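PDB 5NPY: flagellar basal body protein from Helicobacter pylori, which probably builds the flagellar hook, the curved tube that joins the basal body rod to the filament and passes on the motor's torque. Local coordinates for residues N102-N110 with H170-Q178; R504-G515 with L538-W546. All coordinates share one frame; numbering follows the deposited sequence.

Interaction 1: N102-N110 with H170-Q178; sequences NKNGEMTIN and HGNTLSPLQ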
ATOM      1  N   ASN A 102     -25.094 -36.037  12.668  1.00 72.34           N
ATOM      2  CA  ASN A 102     -24.657 -35.344  13.876  1.00 84.87           C
ATOM      3  C   ASN A 102     -24.048 -34.003  13.488  1.00 91.50           C
ATOM      4  O   ASN A 102     -23.018 -33.956  12.808  1.00 89.71           O
ATOM      5  CB  ASN A 102     -23.665 -36.216  14.661  1.00 91.46           C
ATOM      6  CG  ASN A 102     -22.971 -35.480  15.811  1.00 99.40           C
ATOM      7  OD1 ASN A 102     -23.001 -34.259  15.921  1.00102.69           O
ATOM      8  ND2 ASN A 102     -22.339 -36.255  16.688  1.00104.29           N
ATOM      9  N   LYS A 103     -24.690 -32.919  13.924  1.00100.59           N
ATOM     10  CA  LYS A 103     -24.113 -31.581  13.850  1.00107.70           C
ATOM     11  C   LYS A 103     -23.132 -31.401  14.993  1.00114.23           C
ATOM     12  O   LYS A 103     -23.530 -31.501  16.158  1.00123.20           O
ATOM     13  CB  LYS A 103     -25.212 -30.525  13.917  1.00110.02           C
ATOM     14  CG  LYS A 103     -24.813 -29.203  14.523  1.00109.97           C
ATOM     15  CD  LYS A 103     -25.951 -28.672  15.384  1.00109.44           C
ATOM     16  CE  LYS A 103     -26.314 -29.695  16.452  1.00108.51           C
ATOM     17  NZ  LYS A 103     -27.562 -29.377  17.193  1.00109.49           N
ATOM     18  N   ASN A 104     -21.878 -31.091  14.637  1.00110.33           N
ATOM     19  CA  ASN A 104     -20.645 -31.087  15.431  1.00111.66           C
ATOM     20  C   ASN A 104     -19.846 -32.352  15.131  1.00 98.08           C
ATOM     21  O   ASN A 104     -18.906 -32.695  15.855  1.00 97.05           O
ATOM     22  CB  ASN A 104     -20.861 -30.829  16.944  1.00123.46           C
ATOM     23  CG  ASN A 104     -21.454 -32.027  17.724  1.00132.35           C
ATOM     24  OD1 ASN A 104     -21.064 -33.184  17.553  1.00135.60           O
ATOM     25  ND2 ASN A 104     -22.415 -31.724  18.594  1.00133.41           N
ATOM     26  N   GLY A 105     -20.213 -33.059  14.054  1.00 83.21           N
ATOM     27  CA  GLY A 105     -19.478 -34.237  13.645  1.00 60.88           C
ATOM     28  C   GLY A 105     -18.257 -33.950  12.786  1.00 51.79           C
ATOM     29  O   GLY A 105     -18.038 -32.831  12.335  1.00 58.17           O
ATOM     30  N   GLU A 106     -17.430 -34.946  12.532  1.00 51.37           N
ATOM     31  CA  GLU A 106     -16.248 -34.818  11.688  1.00 55.60           C
ATOM     32  C   GLU A 106     -15.722 -36.122  11.063  1.00 52.82           C
ATOM     33  O   GLU A 106     -15.843 -37.160  11.614  1.00 55.37           O
ATOM     34  CB  GLU A 106     -15.127 -34.079  12.419  1.00 64.35           C
ATOM     35  CG  GLU A 106     -14.386 -34.893  13.458  1.00 73.28           C
ATOM     36  CD  GLU A 106     -13.256 -34.135  14.116  1.00 72.49           C
ATOM     37  OE1 GLU A 106     -13.485 -33.033  14.617  1.00 68.89           O
ATOM     38  OE2 GLU A 106     -12.143 -34.656  14.133  1.00 69.72           O
ATOM     39  N   MET A 107     -15.098 -36.043   9.907  1.00 49.63           N
ATOM     40  CA  MET A 107     -14.562 -37.219   9.248  1.00 50.98           C
ATOM     41  C   MET A 107     -13.225 -36.830   8.650  1.00 47.18           C
ATOM     42  O   MET A 107     -13.107 -35.804   8.019  1.00 46.84           O
ATOM     43  CB  MET A 107     -15.525 -37.707   8.160  1.00 53.05           C
ATOM     44  CG  MET A 107     -15.180 -39.032   7.494  1.00 61.71           C
ATOM     45  SD  MET A 107     -16.236 -39.542   6.107  1.00 69.92           S
ATOM     46  CE  MET A 107     -17.136 -38.067   5.802  1.00 53.60           C
ATOM     47  N   THR A 108     -12.224 -37.655   8.857  1.00 34.87           N
ATOM     48  CA  THR A 108     -10.916 -37.383   8.371  1.00 33.84           C
ATOM     49  C   THR A 108     -10.582 -38.439   7.380  1.00 39.76           C
ATOM     50  O   THR A 108     -10.793 -39.582   7.639  1.00 54.07           O
ATOM     51  CB  THR A 108      -9.902 -37.434   9.502  1.00 37.54           C
ATOM     52  OG1 THR A 108     -10.208 -36.441  10.462  1.00 45.80           O
ATOM     53  CG2 THR A 108      -8.538 -37.187   9.001  1.00 36.99           C
ATOM     54  N   ILE A 109     -10.059 -38.052   6.238  1.00 31.76           N
ATOM     55  CA  ILE A 109      -9.736 -38.995   5.207  1.00 42.00           C
ATOM     56  C   ILE A 109      -8.257 -39.035   4.949  1.00 47.33           C
ATOM     57  O   ILE A 109      -7.692 -38.077   4.523  1.00 49.36           O
ATOM     58  CB  ILE A 109     -10.395 -38.613   3.876  1.00 39.13           C
ATOM     59  CG1 ILE A 109     -11.794 -38.068   4.054  1.00 38.04           C
ATOM     60  CG2 ILE A 109     -10.416 -39.783   2.943  1.00 43.01           C
ATOM     61  CD1 ILE A 109     -12.805 -39.087   4.451  1.00 45.81           C
ATOM     62  N   ASN A 110      -7.644 -40.177   5.156  1.00 50.39           N
ATOM     63  CA  ASN A 110      -6.229 -40.311   4.929  1.00 54.70           C
ATOM     64  C   ASN A 110      -5.971 -41.227   3.763  1.00 61.72           C
ATOM     65  O   ASN A 110      -6.862 -41.857   3.276  1.00 63.25           O
ATOM     66  CB  ASN A 110      -5.571 -40.843   6.176  1.00 57.56           C
ATOM     67  CG  ASN A 110      -5.627 -39.865   7.309  1.00 55.54           C
ATOM     68  OD1 ASN A 110      -6.374 -40.026   8.238  1.00 49.06           O
ATOM     69  ND2 ASN A 110      -4.823 -38.844   7.224  1.00 61.11           N
ATOM     70  N   HIS A 170      -7.550 -27.610   0.842  1.00 69.27           N
ATOM     71  CA  HIS A 170      -7.225 -28.954   0.374  1.00 67.47           C
ATOM     72  C   HIS A 170      -7.039 -29.934   1.527  1.00 57.94           C
ATOM     73  O   HIS A 170      -6.532 -31.044   1.313  1.00 55.62           O
ATOM     74  CB  HIS A 170      -5.990 -28.950  -0.545  1.00 72.31           C
ATOM     75  CG  HIS A 170      -4.724 -28.458   0.097  1.00 81.48           C
ATOM     76  ND1 HIS A 170      -4.248 -28.943   1.299  1.00 79.58           N
ATOM     77  CD2 HIS A 170      -3.810 -27.552  -0.324  1.00 83.30           C
ATOM     78  CE1 HIS A 170      -3.109 -28.342   1.599  1.00 74.95           C
ATOM     79  NE2 HIS A 170      -2.823 -27.492   0.631  1.00 81.42           N
ATOM     80  N   GLY A 171      -7.465 -29.557   2.736  1.00 50.38           N
ATOM     81  CA  GLY A 171      -7.378 -30.404   3.913  1.00 47.74           C
ATOM     82  C   GLY A 171      -8.197 -31.678   3.834  1.00 46.37           C
ATOM     83  O   GLY A 171      -8.876 -31.928   2.835  1.00 52.94           O
ATOM     84  N   ASN A 172      -8.154 -32.491   4.890  1.00 35.67           N
ATOM     85  CA  ASN A 172      -8.711 -33.837   4.837  1.00 39.43           C
ATOM     86  C   ASN A 172      -9.724 -34.121   5.939  1.00 37.85           C
ATOM     87  O   ASN A 172     -10.099 -35.281   6.126  1.00 35.69           O
ATOM     88  CB  ASN A 172      -7.593 -34.883   4.910  1.00 35.30           C
ATOM     89  CG  ASN A 172      -7.036 -35.043   6.318  1.00 47.08           C
ATOM     90  OD1 ASN A 172      -7.102 -34.126   7.146  1.00 51.26           O
ATOM     91  ND2 ASN A 172      -6.481 -36.219   6.597  1.00 57.38           N
ATOM     92  N   THR A 173     -10.164 -33.115   6.683  1.00 44.16           N
ATOM     93  CA  THR A 173     -11.137 -33.312   7.752  1.00 49.01           C
ATOM     94  C   THR A 173     -12.428 -32.585   7.399  1.00 49.55           C
ATOM     95  O   THR A 173     -12.438 -31.355   7.279  1.00 53.93           O
ATOM     96  CB  THR A 173     -10.589 -32.827   9.091  1.00 45.56           C
ATOM     97  OG1 THR A 173      -9.516 -33.688   9.498  1.00 58.10           O
ATOM     98  CG2 THR A 173     -11.684 -32.826  10.151  1.00 38.09           C
ATOM     99  N   LEU A 174     -13.508 -33.349   7.247  1.00 50.63           N
ATOM    100  CA  LEU A 174     -14.803 -32.833   6.826  1.00 45.80           C
ATOM    101  C   LEU A 174     -15.742 -32.739   8.019  1.00 41.83           C
ATOM    102  O   LEU A 174     -15.717 -33.599   8.903  1.00 41.11           O
ATOM    103  CB  LEU A 174     -15.414 -33.738   5.753  1.00 39.63           C
ATOM    104  CG  LEU A 174     -14.447 -34.107   4.630  1.00 42.59           C
ATOM    105  CD1 LEU A 174     -15.101 -35.074   3.631  1.00 39.11           C
ATOM    106  CD2 LEU A 174     -13.914 -32.846   3.926  1.00 28.01           C
ATOM    107  N   SER A 175     -16.580 -31.707   8.029  1.00 32.23           N
ATOM    108  CA  SER A 175     -17.535 -31.504   9.111  1.00 37.36           C
ATOM    109  C   SER A 175     -18.777 -30.844   8.528  1.00 43.00           C
ATOM    110  O   SER A 175     -18.796 -30.471   7.347  1.00 45.61           O
ATOM    111  CB  SER A 175     -16.920 -30.661  10.241  1.00 39.21           C
ATOM    112  OG  SER A 175     -16.826 -29.290   9.901  1.00 44.10           O
ATOM    113  N   PRO A 176     -19.850 -30.713   9.319  1.00 43.31           N
ATOM    114  CA  PRO A 176     -21.045 -30.030   8.815  1.00 38.03           C
ATOM    115  C   PRO A 176     -20.770 -28.572   8.496  1.00 47.92           C
ATOM    116  O   PRO A 176     -20.098 -27.868   9.254  1.00 53.05           O
ATOM    117  CB  PRO A 176     -22.038 -30.165   9.972  1.00 40.98           C
ATOM    118  CG  PRO A 176     -21.637 -31.405  10.636  1.00 47.60           C
ATOM    119  CD  PRO A 176     -20.138 -31.388  10.597  1.00 49.07           C
ATOM    120  N   LEU A 177     -21.298 -28.123   7.358  1.00 46.35           N
ATOM    121  CA  LEU A 177     -21.161 -26.736   6.931  1.00 48.27           C
ATOM    122  C   LEU A 177     -22.290 -25.892   7.506  1.00 52.40           C
ATOM    123  O   LEU A 177     -23.456 -26.298   7.488  1.00 57.19           O
ATOM    124  CB  LEU A 177     -21.160 -26.645   5.404  1.00 41.06           C
ATOM    125  CG  LEU A 177     -20.087 -27.526   4.772  1.00 44.47           C
ATOM    126  CD1 LEU A 177     -19.969 -27.245   3.274  1.00 48.49           C
ATOM    127  CD2 LEU A 177     -18.734 -27.352   5.486  1.00 40.27           C
ATOM    128  N   GLN A 178     -21.940 -24.713   8.014  1.00 59.29           N
ATOM    129  CA  GLN A 178     -22.911 -23.801   8.621  1.00 60.89           C
ATOM    130  C   GLN A 178     -22.727 -22.412   8.015  1.00 55.89           C
ATOM    131  O   GLN A 178     -21.813 -21.668   8.388  1.00 49.77           O
ATOM    132  CB  GLN A 178     -22.762 -23.762  10.136  1.00 63.56           C
ATOM    133  CG  GLN A 178     -23.835 -22.925  10.815  1.00 69.75           C
ATOM    134  CD  GLN A 178     -23.519 -22.611  12.266  1.00 68.78           C
ATOM    135  OE1 GLN A 178     -22.383 -22.773  12.723  1.00 71.56           O
ATOM    136  NE2 GLN A 178     -24.529 -22.154  13.000  1.00 59.76           N
TER
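Thr108 lies against Thr173 across two antiparallel strands, and the hydroxyls meet with Thr108 OG1 3.0 Å from Thr173 OG1, a hydrogen bond in which either could be the donor. The two share one rotamer: in Thr108 OG1 stands beside the backbone N (chi1 -62°) and in Thr173 likewise (chi1 -68°), which turns each hydroxyl toward its counterpart. Theirs is a non-hydrogen-bonded pair, with CA atoms only 4.1 Å apart, and beta-branched threonines suit such a site on a partly exposed face. Thr108 CG2 also rests against the amide of Asn172. The next pair, Met107 with Leu174, is hydrogen-bonded: Met107 N gives to Leu174 O at 2.7 Å, and Leu174 N returns the bond to Met107 O at 2.6 Å. Their side chains turn to the other, buried face, where Met107 CE approaches Leu174 CD1 and Leu508 packs against Met107. This is a short antiparallel ladder within the D1 domain typical of FlgE, FlgF and FlgG proteins; strand 143-148 flanks 173-176 on its other side, while 114-116 pairs with 107-109. Asn172 ends the ladder twice over. Its carbonyl O accepts Ile109 N at 2.8 Å, and its side chain reaches back so that Asn172 ND2 donates to Ile109 O at 3.0 Å, from well above the carbonyl plane (64° out of it) and not along a lone pair. At the far end a type II turn, Asn102 to Gly105, brings the chain round to Pro176, whose CD sits 3.1 Å from Gly105 O. Proline, lacking an N-H, fits where the ladder's hydrogen bonding has ceased, and its CG leans on Asn102 O.

Interaction 2: R504-G515 with L538-W546; sequences RIGILAFTNDQG and LSGNPILGW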
ATOM      1  N   ARG A 504     -16.081 -25.594   1.471  1.00 44.88           N
ATOM      2  CA  ARG A 504     -16.280 -26.325   0.225  1.00 40.22           C
ATOM      3  C   ARG A 504     -17.072 -27.585   0.513  1.00 40.21           C
ATOM      4  O   ARG A 504     -17.025 -28.123   1.622  1.00 35.49           O
ATOM      5  CB  ARG A 504     -14.973 -26.694  -0.478  1.00 37.17           C
ATOM      6  CG  ARG A 504     -14.231 -27.880   0.114  1.00 32.90           C
ATOM      7  CD  ARG A 504     -12.893 -28.033  -0.585  1.00 32.54           C
ATOM      8  NE  ARG A 504     -13.072 -28.343  -2.005  1.00 40.14           N
ATOM      9  CZ  ARG A 504     -12.139 -28.177  -2.936  1.00 36.32           C
ATOM     10  NH1 ARG A 504     -10.952 -27.679  -2.618  1.00 41.12           N
ATOM     11  NH2 ARG A 504     -12.399 -28.491  -4.189  1.00 35.79           N
ATOM     12  N   ILE A 505     -17.810 -28.039  -0.500  1.00 44.84           N
ATOM     13  CA  ILE A 505     -18.642 -29.231  -0.377  1.00 38.73           C
ATOM     14  C   ILE A 505     -17.756 -30.467  -0.369  1.00 38.59           C
ATOM     15  O   ILE A 505     -16.903 -30.648  -1.249  1.00 37.10           O
ATOM     16  CB  ILE A 505     -19.664 -29.297  -1.523  1.00 38.17           C
ATOM     17  CG1 ILE A 505     -20.508 -28.022  -1.574  1.00 35.96           C
ATOM     18  CG2 ILE A 505     -20.567 -30.524  -1.366  1.00 37.10           C
ATOM     19  CD1 ILE A 505     -21.456 -27.864  -0.404  1.00 34.55           C
ATOM     20  N   GLY A 506     -17.958 -31.326   0.627  1.00 35.81           N
ATOM     21  CA  GLY A 506     -17.279 -32.609   0.634  1.00 26.28           C
ATOM     22  C   GLY A 506     -17.634 -33.439  -0.590  1.00 35.09           C
ATOM     23  O   GLY A 506     -18.784 -33.461  -1.046  1.00 30.57           O
ATOM     24  N   ILE A 507     -16.618 -34.105  -1.141  1.00 30.27           N
ATOM     25  CA  ILE A 507     -16.764 -35.054  -2.238  1.00 33.57           C
ATOM     26  C   ILE A 507     -15.826 -36.216  -1.948  1.00 38.09           C
ATOM     27  O   ILE A 507     -14.658 -36.004  -1.614  1.00 37.71           O
ATOM     28  CB  ILE A 507     -16.438 -34.429  -3.612  1.00 26.85           C
ATOM     29  CG1 ILE A 507     -17.477 -33.385  -4.007  1.00 33.98           C
ATOM     30  CG2 ILE A 507     -16.383 -35.501  -4.693  1.00 31.32           C
ATOM     31  CD1 ILE A 507     -18.781 -33.978  -4.522  1.00 36.78           C
ATOM     32  N   LEU A 508     -16.333 -37.436  -2.054  1.00 46.41           N
ATOM     33  CA  LEU A 508     -15.528 -38.631  -1.840  1.00 43.24           C
ATOM     34  C   LEU A 508     -15.818 -39.631  -2.950  1.00 48.40           C
ATOM     35  O   LEU A 508     -16.962 -39.762  -3.397  1.00 45.98           O
ATOM     36  CB  LEU A 508     -15.798 -39.274  -0.472  1.00 38.11           C
ATOM     37  CG  LEU A 508     -15.457 -38.418   0.752  1.00 43.14           C
ATOM     38  CD1 LEU A 508     -16.098 -39.000   1.985  1.00 44.31           C
ATOM     39  CD2 LEU A 508     -13.947 -38.308   0.940  1.00 52.54           C
ATOM     40  N   ALA A 509     -14.774 -40.323  -3.396  1.00 50.62           N
ATOM     41  CA  ALA A 509     -14.877 -41.331  -4.437  1.00 52.84           C
ATOM     42  C   ALA A 509     -14.365 -42.666  -3.914  1.00 50.84           C
ATOM     43  O   ALA A 509     -13.770 -42.756  -2.837  1.00 45.17           O
ATOM     44  CB  ALA A 509     -14.102 -40.916  -5.695  1.00 48.71           C
ATOM     45  N   PHE A 510     -14.607 -43.708  -4.702  1.00 48.76           N
ATOM     46  CA  PHE A 510     -14.187 -45.054  -4.365  1.00 46.37           C
ATOM     47  C   PHE A 510     -13.777 -45.764  -5.639  1.00 50.48           C
ATOM     48  O   PHE A 510     -14.283 -45.462  -6.721  1.00 49.35           O
ATOM     49  CB  PHE A 510     -15.297 -45.851  -3.683  1.00 48.82           C
ATOM     50  CG  PHE A 510     -15.861 -45.188  -2.465  1.00 48.87           C
ATOM     51  CD1 PHE A 510     -16.867 -44.239  -2.578  1.00 44.37           C
ATOM     52  CD2 PHE A 510     -15.397 -45.525  -1.200  1.00 49.34           C
ATOM     53  CE1 PHE A 510     -17.390 -43.632  -1.450  1.00 48.01           C
ATOM     54  CE2 PHE A 510     -15.918 -44.925  -0.069  1.00 45.35           C
ATOM     55  CZ  PHE A 510     -16.911 -43.975  -0.193  1.00 45.32           C
ATOM     56  N   THR A 511     -12.857 -46.716  -5.503  1.00 51.86           N
ATOM     57  CA  THR A 511     -12.481 -47.529  -6.650  1.00 52.74           C
ATOM     58  C   THR A 511     -13.516 -48.601  -6.969  1.00 54.33           C
ATOM     59  O   THR A 511     -13.427 -49.226  -8.032  1.00 52.70           O
ATOM     60  CB  THR A 511     -11.117 -48.187  -6.419  1.00 54.19           C
ATOM     61  OG1 THR A 511     -11.172 -49.018  -5.247  1.00 50.88           O
ATOM     62  CG2 THR A 511     -10.021 -47.123  -6.265  1.00 50.50           C
ATOM     63  N   ASN A 512     -14.495 -48.823  -6.088  1.00 53.54           N
ATOM     64  CA  ASN A 512     -15.564 -49.781  -6.374  1.00 55.22           C
ATOM     65  C   ASN A 512     -16.854 -49.308  -5.689  1.00 59.44           C
ATOM     66  O   ASN A 512     -17.144 -49.695  -4.556  1.00 61.49           O
ATOM     67  CB  ASN A 512     -15.186 -51.181  -5.922  1.00 50.04           C
ATOM     68  CG  ASN A 512     -16.238 -52.192  -6.296  1.00 47.36           C
ATOM     69  OD1 ASN A 512     -16.839 -52.080  -7.362  1.00 47.80           O
ATOM     70  ND2 ASN A 512     -16.498 -53.160  -5.416  1.00 41.45           N
ATOM     71  N   ASP A 513     -17.643 -48.504  -6.412  1.00 54.26           N
ATOM     72  CA  ASP A 513     -18.921 -48.036  -5.871  1.00 54.34           C
ATOM     73  C   ASP A 513     -19.896 -49.183  -5.636  1.00 55.28           C
ATOM     74  O   ASP A 513     -20.783 -49.074  -4.778  1.00 50.79           O
ATOM     75  CB  ASP A 513     -19.560 -47.007  -6.806  1.00 53.59           C
ATOM     76  CG  ASP A 513     -18.882 -45.657  -6.746  1.00 50.26           C
ATOM     77  OD1 ASP A 513     -18.804 -45.001  -7.803  1.00 47.20           O
ATOM     78  OD2 ASP A 513     -18.430 -45.255  -5.646  1.00 52.97           O
ATOM     79  N   GLN A 514     -19.761 -50.277  -6.396  1.00 55.01           N
ATOM     80  CA  GLN A 514     -20.597 -51.456  -6.177  1.00 50.74           C
ATOM     81  C   GLN A 514     -20.418 -52.029  -4.769  1.00 50.35           C
ATOM     82  O   GLN A 514     -21.329 -52.687  -4.251  1.00 53.55           O
ATOM     83  CB  GLN A 514     -20.282 -52.535  -7.222  1.00 42.19           C
ATOM     84  CG  GLN A 514     -20.167 -52.042  -8.656  1.00 52.59           C
ATOM     85  CD  GLN A 514     -19.731 -53.144  -9.633  1.00 56.09           C
ATOM     86  OE1 GLN A 514     -20.185 -54.294  -9.543  1.00 52.87           O
ATOM     87  NE2 GLN A 514     -18.843 -52.793 -10.567  1.00 44.47           N
ATOM     88  N   GLY A 515     -19.261 -51.794  -4.141  1.00 47.96           N
ATOM     89  CA  GLY A 515     -18.997 -52.281  -2.795  1.00 42.92           C
ATOM     90  C   GLY A 515     -19.723 -51.534  -1.692  1.00 41.10           C
ATOM     91  O   GLY A 515     -19.650 -51.954  -0.531  1.00 46.69           O
ATOM     92  N   LEU A 538     -14.336 -52.903   1.290  1.00 58.35           N
ATOM     93  CA  LEU A 538     -15.255 -53.425   0.275  1.00 60.99           C
ATOM     94  C   LEU A 538     -15.426 -52.528  -0.944  1.00 59.31           C
ATOM     95  O   LEU A 538     -15.244 -52.973  -2.083  1.00 56.80           O
ATOM     96  CB  LEU A 538     -16.621 -53.708   0.895  1.00 50.17           C
ATOM     97  CG  LEU A 538     -17.410 -54.733   0.095  1.00 47.21           C
ATOM     98  CD1 LEU A 538     -16.517 -55.894  -0.279  1.00 43.83           C
ATOM     99  CD2 LEU A 538     -18.621 -55.221   0.872  1.00 49.84           C
ATOM    100  N   SER A 539     -15.826 -51.287  -0.726  1.00 60.21           N
ATOM    101  CA  SER A 539     -15.737 -50.269  -1.760  1.00 55.21           C
ATOM    102  C   SER A 539     -14.336 -49.681  -1.863  1.00 54.34           C
ATOM    103  O   SER A 539     -14.122 -48.734  -2.629  1.00 55.74           O
ATOM    104  CB  SER A 539     -16.752 -49.158  -1.484  1.00 48.52           C
ATOM    105  OG  SER A 539     -16.565 -48.614  -0.186  1.00 46.57           O
ATOM    106  N   GLY A 540     -13.381 -50.229  -1.114  1.00 48.78           N
ATOM    107  CA  GLY A 540     -12.113 -49.559  -0.926  1.00 55.77           C
ATOM    108  C   GLY A 540     -12.277 -48.402   0.039  1.00 54.32           C
ATOM    109  O   GLY A 540     -13.405 -48.043   0.396  1.00 42.75           O
ATOM    110  N   ASN A 541     -11.165 -47.819   0.476  1.00 59.23           N
ATOM    111  CA  ASN A 541     -11.224 -46.665   1.360  1.00 60.57           C
ATOM    112  C   ASN A 541     -11.655 -45.421   0.583  1.00 60.67           C
ATOM    113  O   ASN A 541     -11.449 -45.335  -0.634  1.00 56.30           O
ATOM    114  CB  ASN A 541      -9.870 -46.420   2.013  1.00 56.74           C
ATOM    115  CG  ASN A 541      -9.557 -47.432   3.076  1.00 56.84           C
ATOM    116  OD1 ASN A 541     -10.458 -47.940   3.736  1.00 59.88           O
ATOM    117  ND2 ASN A 541      -8.274 -47.736   3.253  1.00 57.73           N
ATOM    118  N   PRO A 542     -12.255 -44.440   1.265  1.00 52.98           N
ATOM    119  CA  PRO A 542     -12.768 -43.269   0.550  1.00 49.36           C
ATOM    120  C   PRO A 542     -11.621 -42.418   0.047  1.00 49.28           C
ATOM    121  O   PRO A 542     -10.625 -42.211   0.742  1.00 54.44           O
ATOM    122  CB  PRO A 542     -13.596 -42.538   1.611  1.00 41.18           C
ATOM    123  CG  PRO A 542     -12.930 -42.905   2.893  1.00 48.76           C
ATOM    124  CD  PRO A 542     -12.476 -44.331   2.719  1.00 48.99           C
ATOM    125  N   ILE A 543     -11.759 -41.945  -1.182  1.00 49.25           N
ATOM    126  CA  ILE A 543     -10.737 -41.138  -1.830  1.00 46.99           C
ATOM    127  C   ILE A 543     -11.183 -39.680  -1.776  1.00 51.77           C
ATOM    128  O   ILE A 543     -12.236 -39.325  -2.325  1.00 49.56           O
ATOM    129  CB  ILE A 543     -10.498 -41.602  -3.275  1.00 47.27           C
ATOM    130  CG1 ILE A 543     -10.308 -43.120  -3.322  1.00 44.93           C
ATOM    131  CG2 ILE A 543      -9.305 -40.876  -3.887  1.00 43.32           C
ATOM    132  CD1 ILE A 543     -10.545 -43.717  -4.704  1.00 46.35           C
ATOM    133  N   LEU A 544     -10.398 -38.846  -1.092  1.00 52.32           N
ATOM    134  CA  LEU A 544     -10.686 -37.419  -1.003  1.00 49.97           C
ATOM    135  C   LEU A 544     -10.879 -36.847  -2.398  1.00 48.95           C
ATOM    136  O   LEU A 544     -10.087 -37.116  -3.304  1.00 52.45           O
ATOM    137  CB  LEU A 544      -9.543 -36.701  -0.286  1.00 50.70           C
ATOM    138  CG  LEU A 544      -9.835 -35.433   0.517  1.00 47.02           C
ATOM    139  CD1 LEU A 544     -10.712 -35.759   1.699  1.00 37.56           C
ATOM    140  CD2 LEU A 544      -8.531 -34.799   0.985  1.00 48.30           C
ATOM    141  N   GLY A 545     -11.947 -36.064  -2.567  1.00 41.57           N
ATOM    142  CA  GLY A 545     -12.415 -35.716  -3.900  1.00 42.93           C
ATOM    143  C   GLY A 545     -11.483 -34.824  -4.689  1.00 43.56           C
ATOM    144  O   GLY A 545     -11.603 -34.758  -5.917  1.00 41.11           O
ATOM    145  N   TRP A 546     -10.546 -34.159  -4.020  1.00 43.26           N
ATOM    146  CA  TRP A 546      -9.721 -33.120  -4.613  1.00 41.04           C
ATOM    147  C   TRP A 546      -8.251 -33.428  -4.378  1.00 47.76           C
ATOM    148  O   TRP A 546      -7.888 -34.059  -3.382  1.00 52.16           O
ATOM    149  CB  TRP A 546     -10.068 -31.746  -4.022  1.00 30.80           C
ATOM    150  CG  TRP A 546     -10.170 -31.748  -2.504  1.00 40.88           C
ATOM    151  CD1 TRP A 546      -9.134 -31.725  -1.602  1.00 38.10           C
ATOM    152  CD2 TRP A 546     -11.376 -31.773  -1.724  1.00 38.93           C
ATOM    153  NE1 TRP A 546      -9.624 -31.731  -0.315  1.00 35.41           N
ATOM    154  CE2 TRP A 546     -10.994 -31.758  -0.359  1.00 44.05           C
ATOM    155  CE3 TRP A 546     -12.737 -31.810  -2.043  1.00 31.16           C
ATOM    156  CZ2 TRP A 546     -11.930 -31.767   0.683  1.00 42.53           C
ATOM    157  CZ3 TRP A 546     -13.661 -31.818  -1.012  1.00 36.18           C
ATOM    158  CH2 TRP A 546     -13.255 -31.801   0.336  1.00 39.22           C
TER
HETATM  159  O   HOH W   1     -18.343 -50.531   1.005  1.00 39.17           O
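Trp546 receives the guanidinium of Arg504 flat on one face, planes 21° apart and centres 4.3 Å apart, a stacked cation-pi contact set off-centre on the six-membered ring. Arg504 CD lies almost squarely over that ring, 3.8 Å from its centroid, so the aliphatic chain adds a CH-pi contact. The side chain bends at chi3 (-64°), which swings the guanidinium along the indole beyond CD. Leu544 CG packs on the opposite face of the indole, leaving the ring sandwiched between an apolar branch and a cation, a role that suits tryptophan's broad, polarisable surface. Farther along, Phe510 CE2 meets Pro542 CB at 3.7 Å while Gly540 O sits at the ring edge, near its plane. Ser539 OG approaches Phe510 CD2 obliquely and hydrogen-bonds to a water. Past the Phe510 backbone, Ile543 CD1 reaches Thr511 CG2 at 3.8 Å, the two side chains crossing at about a right angle.

The backbones hold these groups in register. Ala509 N donates to Ile543 O at 2.9 Å, and Ile543 N to Ala509 O at 2.7 Å; the small methyl of Ala509 touches Ile543 and also Phe554. Gly545 N makes a weak hydrogen bond to Ile507 O, and the backbones come so close that the lack of a side chain suits glycine to the place.

Further out, Arg504 NH1 is hydrogen-bonded to Leu169 O, which, with a weak bond from NH2 to Asn487 O, helps hold the guanidinium's orientation. Trp96 meets the Phe510 ring at about 65° and donates through its NE1 to Asp513 OD2. The whole is an antiparallel edge pairing: the short strand 543-544 borders the C-terminal end of 499-509 within the beta-rich D1 region expected of hook proteins.

Interactions 1 and 2 lie with their centres about 14 Å apart in the same strand-rich end of the elongated chain, and they touch directly. Gly171 O of 170-178 probably accepts a hydrogen bond from Trp546 NE1 at 3.2 Å, which ties the indole of 538-546 to the residues just before strand 173-176. Ile109 completes the join: its CG1 lies 3.5 Å from Leu544 CD1, and its CG2 3.3 Å from Pro542 O. Met107 and Ile109 also touch Leu508, so 107-109 packs onto both partners of interaction 2. The tris-hydroxymethyl-methyl-ammonium pocket, with Asn226, Arg393 and Glu399, lies in a different part of the chain, and neither contact belongs to it.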